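Local atomic coordinates of myosin-4 (Saccharomyces cerevisiae, PDB entry 3MMI), a protein that moves along actin as a type V myosin and, recruited through SHE3, carries ASH1 and other specific mRNAs to the yeast bud. Residues I269-L278 with W295-I306. Numbering follows the deposited sequence.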
ATOM      1  N   ILE A 269      -6.870  -1.710 -11.860  1.00 18.89           N
ATOM      2  CA  ILE A 269      -7.158  -1.155 -13.173  1.00 19.68           C
ATOM      3  C   ILE A 269      -6.115  -1.382 -14.288  1.00 14.75           C
ATOM      4  O   ILE A 269      -6.506  -1.774 -15.374  1.00 16.39           O
ATOM      5  CB  ILE A 269      -7.615   0.322 -13.082  1.00 19.75           C
ATOM      6  CG1 ILE A 269      -8.374   0.657 -14.330  1.00 25.95           C
ATOM      7  CG2 ILE A 269      -6.445   1.289 -12.666  1.00 17.78           C
ATOM      8  CD1 ILE A 269      -8.532   2.243 -14.565  1.00 46.28           C
ATOM      9  N   GLN A 270      -4.828  -1.342 -13.964  1.00 14.23           N
ATOM     10  CA  GLN A 270      -3.810  -1.502 -15.020  1.00 15.52           C
ATOM     11  C   GLN A 270      -3.789  -2.899 -15.471  1.00 15.68           C
ATOM     12  O   GLN A 270      -3.800  -3.158 -16.671  1.00 13.45           O
ATOM     13  CB  GLN A 270      -2.467  -0.997 -14.543  1.00 16.51           C
ATOM     14  CG  GLN A 270      -2.320   0.493 -14.820  1.00 15.34           C
ATOM     15  CD  GLN A 270      -3.008   1.334 -13.815  1.00 20.32           C
ATOM     16  OE1 GLN A 270      -2.901   1.048 -12.628  1.00 19.32           O
ATOM     17  NE2 GLN A 270      -3.665   2.445 -14.260  1.00 18.44           N
ATOM     18  N   ILE A 271      -3.833  -3.858 -14.512  1.00 14.92           N
ATOM     19  CA  ILE A 271      -3.621  -5.233 -14.934  1.00 13.13           C
ATOM     20  C   ILE A 271      -4.919  -5.711 -15.567  1.00 15.47           C
ATOM     21  O   ILE A 271      -4.912  -6.417 -16.541  1.00 13.51           O
ATOM     22  CB  ILE A 271      -3.173  -6.259 -13.814  1.00 17.15           C
ATOM     23  CG1 ILE A 271      -3.162  -7.633 -14.409  1.00 15.00           C
ATOM     24  CG2 ILE A 271      -4.199  -6.370 -12.630  1.00 10.91           C
ATOM     25  CD1 ILE A 271      -2.032  -7.867 -15.467  1.00 10.70           C
ATOM     26  N   ILE A 272      -6.080  -5.252 -15.060  1.00 17.68           N
ATOM     27  CA  ILE A 272      -7.355  -5.553 -15.699  1.00 14.16           C
ATOM     28  C   ILE A 272      -7.469  -4.979 -17.146  1.00 14.68           C
ATOM     29  O   ILE A 272      -7.795  -5.727 -18.074  1.00 10.69           O
ATOM     30  CB  ILE A 272      -8.623  -5.023 -14.913  1.00 18.70           C
ATOM     31  CG1 ILE A 272      -8.856  -5.668 -13.505  1.00 17.45           C
ATOM     32  CG2 ILE A 272      -9.921  -5.070 -15.752  1.00  9.65           C
ATOM     33  CD1 ILE A 272      -9.024  -6.968 -13.714  1.00 34.64           C
ATOM     34  N   GLN A 273      -7.100  -3.738 -17.386  1.00 14.78           N
ATOM     35  CA  GLN A 273      -7.084  -3.228 -18.750  1.00 15.78           C
ATOM     36  C   GLN A 273      -6.121  -3.942 -19.695  1.00 14.85           C
ATOM     37  O   GLN A 273      -6.445  -4.103 -20.824  1.00 13.53           O
ATOM     38  CB  GLN A 273      -6.845  -1.733 -18.812  1.00 15.58           C
ATOM     39  CG  GLN A 273      -7.746  -0.906 -17.980  1.00 19.50           C
ATOM     40  CD  GLN A 273      -8.961  -0.481 -18.670  1.00 40.96           C
ATOM     41  OE1 GLN A 273      -9.541  -1.188 -19.480  1.00 27.26           O
ATOM     42  NE2 GLN A 273      -9.383   0.696 -18.348  1.00 44.95           N
ATOM     43  N   ALA A 274      -4.975  -4.395 -19.179  1.00 13.35           N
ATOM     44  CA  ALA A 274      -3.878  -5.036 -20.024  1.00 16.59           C
ATOM     45  C   ALA A 274      -4.478  -6.339 -20.525  1.00 17.57           C
ATOM     46  O   ALA A 274      -4.392  -6.683 -21.677  1.00 18.22           O
ATOM     47  CB  ALA A 274      -2.653  -5.333 -19.129  1.00 10.47           C
ATOM     48  N   VAL A 275      -5.117  -7.105 -19.629  1.00 17.43           N
ATOM     49  CA  VAL A 275      -5.609  -8.367 -20.148  1.00 15.83           C
ATOM     50  C   VAL A 275      -6.914  -8.182 -20.937  1.00 19.07           C
ATOM     51  O   VAL A 275      -7.233  -8.994 -21.842  1.00 17.18           O
ATOM     52  CB  VAL A 275      -5.757  -9.492 -19.048  1.00 19.76           C
ATOM     53  CG1 VAL A 275      -4.380  -9.723 -18.332  1.00 13.57           C
ATOM     54  CG2 VAL A 275      -6.867  -9.174 -18.053  1.00 13.76           C
ATOM     55  N   LYS A 276      -7.636  -7.097 -20.743  1.00 17.08           N
ATOM     56  CA  LYS A 276      -8.761  -6.852 -21.609  1.00 18.72           C
ATOM     57  C   LYS A 276      -8.295  -6.457 -22.994  1.00 18.55           C
ATOM     58  O   LYS A 276      -8.850  -6.867 -23.954  1.00 15.34           O
ATOM     59  CB  LYS A 276      -9.780  -5.853 -21.033  1.00 19.73           C
ATOM     60  CG  LYS A 276     -10.642  -6.410 -19.911  1.00 27.42           C
ATOM     61  CD  LYS A 276     -11.639  -5.413 -19.389  1.00 44.62           C
ATOM     62  CE  LYS A 276     -12.645  -6.019 -18.426  1.00 50.07           C
ATOM     63  NZ  LYS A 276     -13.174  -7.308 -18.830  1.00 49.61           N
ATOM     64  N   ILE A 277      -7.227  -5.688 -23.062  1.00 17.50           N
ATOM     65  CA  ILE A 277      -6.682  -5.327 -24.354  1.00 17.17           C
ATOM     66  C   ILE A 277      -6.384  -6.578 -25.170  1.00 16.95           C
ATOM     67  O   ILE A 277      -6.563  -6.607 -26.366  1.00 15.82           O
ATOM     68  CB  ILE A 277      -5.418  -4.414 -24.151  1.00 18.90           C
ATOM     69  CG1 ILE A 277      -5.938  -2.990 -23.963  1.00 19.44           C
ATOM     70  CG2 ILE A 277      -4.524  -4.511 -25.332  1.00 12.66           C
ATOM     71  CD1 ILE A 277      -5.057  -2.164 -23.274  1.00 17.71           C
ATOM     72  N   LEU A 278      -5.912  -7.616 -24.498  1.00 17.31           N
ATOM     73  CA  LEU A 278      -5.479  -8.796 -25.150  1.00 18.59           C
ATOM     74  C   LEU A 278      -6.656  -9.547 -25.795  1.00 22.97           C
ATOM     75  O   LEU A 278      -6.501 -10.348 -26.773  1.00 19.60           O
ATOM     76  CB  LEU A 278      -4.771  -9.698 -24.138  1.00 18.72           C
ATOM     77  CG  LEU A 278      -3.307  -9.338 -23.852  1.00 19.38           C
ATOM     78  CD1 LEU A 278      -2.807 -10.190 -22.650  1.00 20.00           C
ATOM     79  CD2 LEU A 278      -2.396  -9.453 -25.105  1.00 13.39           C
ATOM     80  N   TRP A 295      -7.378   8.075 -23.773  1.00 28.18           N
ATOM     81  CA  TRP A 295      -7.668   7.056 -22.806  1.00 26.01           C
ATOM     82  C   TRP A 295      -6.362   6.816 -22.057  1.00 25.08           C
ATOM     83  O   TRP A 295      -5.368   6.352 -22.616  1.00 25.62           O
ATOM     84  CB  TRP A 295      -8.154   5.843 -23.603  1.00 25.85           C
ATOM     85  CG  TRP A 295      -8.565   4.610 -22.791  1.00 33.14           C
ATOM     86  CD1 TRP A 295      -9.880   4.218 -22.466  1.00 36.41           C
ATOM     87  CD2 TRP A 295      -7.697   3.578 -22.229  1.00 27.57           C
ATOM     88  NE1 TRP A 295      -9.859   3.054 -21.744  1.00 31.50           N
ATOM     89  CE2 TRP A 295      -8.545   2.639 -21.578  1.00 39.37           C
ATOM     90  CE3 TRP A 295      -6.319   3.385 -22.186  1.00 23.38           C
ATOM     91  CZ2 TRP A 295      -8.027   1.493 -20.939  1.00 35.43           C
ATOM     92  CZ3 TRP A 295      -5.826   2.324 -21.607  1.00 26.61           C
ATOM     93  CH2 TRP A 295      -6.664   1.349 -20.961  1.00 35.56           C
ATOM     94  N   TYR A 296      -6.382   7.136 -20.778  1.00 27.37           N
ATOM     95  CA  TYR A 296      -5.175   7.255 -19.920  1.00 29.09           C
ATOM     96  C   TYR A 296      -4.989   6.193 -18.782  1.00 28.44           C
ATOM     97  O   TYR A 296      -3.984   6.294 -18.020  1.00 28.10           O
ATOM     98  CB  TYR A 296      -5.151   8.684 -19.319  1.00 29.05           C
ATOM     99  CG  TYR A 296      -5.332   9.774 -20.400  1.00 34.77           C
ATOM    100  CD1 TYR A 296      -4.194  10.267 -21.172  1.00 29.02           C
ATOM    101  CD2 TYR A 296      -6.616  10.315 -20.665  1.00 23.14           C
ATOM    102  CE1 TYR A 296      -4.324  11.208 -22.095  1.00 27.48           C
ATOM    103  CE2 TYR A 296      -6.772  11.282 -21.643  1.00 27.79           C
ATOM    104  CZ  TYR A 296      -5.609  11.734 -22.358  1.00 31.63           C
ATOM    105  OH  TYR A 296      -5.767  12.703 -23.290  1.00 24.93           O
ATOM    106  N   ALA A 297      -5.908   5.221 -18.620  1.00 23.49           N
ATOM    107  CA  ALA A 297      -5.580   4.134 -17.627  1.00 22.15           C
ATOM    108  C   ALA A 297      -4.087   3.482 -17.861  1.00 17.55           C
ATOM    109  O   ALA A 297      -3.402   3.138 -16.904  1.00 16.21           O
ATOM    110  CB  ALA A 297      -6.601   3.084 -17.639  1.00 17.12           C
ATOM    111  N   LEU A 298      -3.737   3.294 -19.129  1.00 14.84           N
ATOM    112  CA  LEU A 298      -2.420   2.838 -19.592  1.00 14.95           C
ATOM    113  C   LEU A 298      -1.830   3.879 -20.485  1.00 16.52           C
ATOM    114  O   LEU A 298      -2.592   4.459 -21.296  1.00 12.98           O
ATOM    115  CB  LEU A 298      -2.502   1.504 -20.340  1.00 11.13           C
ATOM    116  CG  LEU A 298      -2.847   0.297 -19.381  1.00 14.81           C
ATOM    117  CD1 LEU A 298      -3.334  -0.962 -20.130  1.00 13.43           C
ATOM    118  CD2 LEU A 298      -1.820  -0.080 -18.318  1.00  7.81           C
ATOM    119  N   ASN A 299      -0.508   4.110 -20.434  1.00 16.58           N
ATOM    120  CA  ASN A 299       0.009   5.055 -21.412  1.00 12.26           C
ATOM    121  C   ASN A 299       0.224   4.373 -22.736  1.00 11.08           C
ATOM    122  O   ASN A 299       0.144   3.152 -22.866  1.00  9.20           O
ATOM    123  CB  ASN A 299       1.235   5.839 -20.762  1.00 14.94           C
ATOM    124  CG  ASN A 299       2.327   4.974 -20.450  1.00  8.30           C
ATOM    125  OD1 ASN A 299       2.593   4.035 -21.212  1.00 12.81           O
ATOM    126  ND2 ASN A 299       3.062   5.330 -19.398  1.00 13.06           N
ATOM    127  N   PRO A 300       0.651   5.151 -23.753  1.00 13.15           N
ATOM    128  CA  PRO A 300       0.959   4.565 -25.026  1.00 11.62           C
ATOM    129  C   PRO A 300       2.106   3.535 -25.047  1.00  9.97           C
ATOM    130  O   PRO A 300       1.961   2.573 -25.762  1.00  9.06           O
ATOM    131  CB  PRO A 300       1.210   5.784 -25.909  1.00 14.15           C
ATOM    132  CG  PRO A 300       0.392   6.893 -25.243  1.00 14.50           C
ATOM    133  CD  PRO A 300       0.789   6.616 -23.779  1.00 12.57           C
ATOM    134  N   ALA A 301       3.143   3.678 -24.212  1.00 11.98           N
ATOM    135  CA  ALA A 301       4.326   2.748 -24.232  1.00 11.12           C
ATOM    136  C   ALA A 301       3.792   1.451 -23.573  1.00 12.67           C
ATOM    137  O   ALA A 301       4.184   0.360 -23.937  1.00 14.15           O
ATOM    138  CB  ALA A 301       5.452   3.317 -23.461  1.00  7.36           C
ATOM    139  N   GLN A 302       2.943   1.591 -22.530  1.00 13.00           N
ATOM    140  CA  GLN A 302       2.357   0.390 -21.814  1.00 10.48           C
ATOM    141  C   GLN A 302       1.508  -0.388 -22.742  1.00 11.01           C
ATOM    142  O   GLN A 302       1.593  -1.596 -22.882  1.00  9.88           O
ATOM    143  CB  GLN A 302       1.596   0.849 -20.602  1.00 13.58           C
ATOM    144  CG  GLN A 302       2.529   1.270 -19.457  1.00 10.25           C
ATOM    145  CD  GLN A 302       1.796   1.953 -18.350  1.00 13.33           C
ATOM    146  OE1 GLN A 302       0.845   2.659 -18.610  1.00 18.54           O
ATOM    147  NE2 GLN A 302       2.350   1.932 -17.149  1.00 13.89           N
ATOM    148  N   ILE A 303       0.702   0.318 -23.517  1.00 14.20           N
ATOM    149  CA  ILE A 303      -0.137  -0.358 -24.454  1.00 13.62           C
ATOM    150  C   ILE A 303       0.669  -0.974 -25.566  1.00 15.55           C
ATOM    151  O   ILE A 303       0.356  -2.120 -26.028  1.00 17.04           O
ATOM    152  CB  ILE A 303      -1.208   0.602 -25.090  1.00 14.46           C
ATOM    153  CG1 ILE A 303      -2.144   1.186 -24.061  1.00 14.93           C
ATOM    154  CG2 ILE A 303      -1.948  -0.063 -26.260  1.00  7.78           C
ATOM    155  CD1 ILE A 303      -3.026   2.220 -24.623  1.00 15.27           C
ATOM    156  N   GLN A 304       1.630  -0.245 -26.091  1.00 15.75           N
ATOM    157  CA  GLN A 304       2.585  -0.856 -27.053  1.00 14.57           C
ATOM    158  C   GLN A 304       3.298  -2.024 -26.487  1.00 13.11           C
ATOM    159  O   GLN A 304       3.484  -3.049 -27.198  1.00 15.56           O
ATOM    160  CB  GLN A 304       3.575   0.264 -27.562  1.00 14.93           C
ATOM    161  CG  GLN A 304       4.405  -0.250 -28.730  1.00 20.21           C
ATOM    162  CD  GLN A 304       5.693   0.537 -28.918  1.00 13.10           C
ATOM    163  OE1 GLN A 304       6.390   0.842 -27.991  1.00 17.70           O
ATOM    164  NE2 GLN A 304       5.876   0.968 -30.092  1.00 12.81           N
ATOM    165  N   ALA A 305       3.771  -1.914 -25.256  1.00 13.49           N
ATOM    166  CA  ALA A 305       4.503  -3.094 -24.680  1.00 16.86           C
ATOM    167  C   ALA A 305       3.655  -4.349 -24.751  1.00 19.09           C
ATOM    168  O   ALA A 305       4.105  -5.506 -24.962  1.00 21.17           O
ATOM    169  CB  ALA A 305       4.886  -2.815 -23.259  1.00 13.73           C
ATOM    170  N   ILE A 306       2.366  -4.159 -24.521  1.00 20.13           N
ATOM    171  CA  ILE A 306       1.473  -5.329 -24.443  1.00 17.64           C
ATOM    172  C   ILE A 306       1.241  -5.925 -25.844  1.00 19.27           C
ATOM    173  O   ILE A 306       1.348  -7.121 -26.057  1.00 16.63           O
ATOM    174  CB  ILE A 306       0.093  -5.002 -23.839  1.00 21.89           C
ATOM    175  CG1 ILE A 306       0.140  -4.756 -22.302  1.00 17.38           C
ATOM    176  CG2 ILE A 306      -0.962  -6.065 -24.232  1.00 16.15           C
ATOM    177  CD1 ILE A 306      -0.921  -3.787 -21.932  1.00 16.26           C
TER
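I306 drops its CD1 methyl onto helix 269-278, 3.6 Å from CB of A274, a residue small enough to let it reach the backbone. The CG2 branch of I306 turns to the next turn of that helix, 3.8 Å from CD2 of L278 and also against CG2 of I277, whose side chain it crosses at about a right angle. I277 sends its other branch the opposite way, and its CD1 meets CD1 of L298 tip to tip at 3.8 Å. L298 forks over the helix: CD1 also touches CB of Q273, while CD2 lies 3.6 Å from CG of Q270. F228 of helix 209-234 backs both A274 and L298.

The polar link is a single hydrogen bond, from Q270 NE2 to A297 O, 2.7 Å long and nearly straight at 165°. It arrives on a carbonyl lone pair and lies almost in the amide plane of Q270; the bend at chi2 swings the amide toward the loop, while OE1 bonds to N224. With an alanine at this position, A297 O and N224 ND2 would probably both lose their side-chain partner, and L298 CD2 the CG methylene it rests against.

CB of Q273 sits at the indole edge of W295, in plane, while Q273 NE2 comes in obliquely to 3.0 Å from W295 CZ2, its amide turned 67° from the ring. CB of A297 packs over one indole face, displaced toward the rim, and also meets CD1 of I269, 3.7 Å away.

Beyond the loop, N299 and Q302 form a capping box that starts helix 300-308. Within the DIL domain of the globular tail, aliphatic packing joins 269-278 and 300-306, whose axes cross at -47°, and one side-chain-to-backbone hydrogen bond pins the loop leading into the second helix.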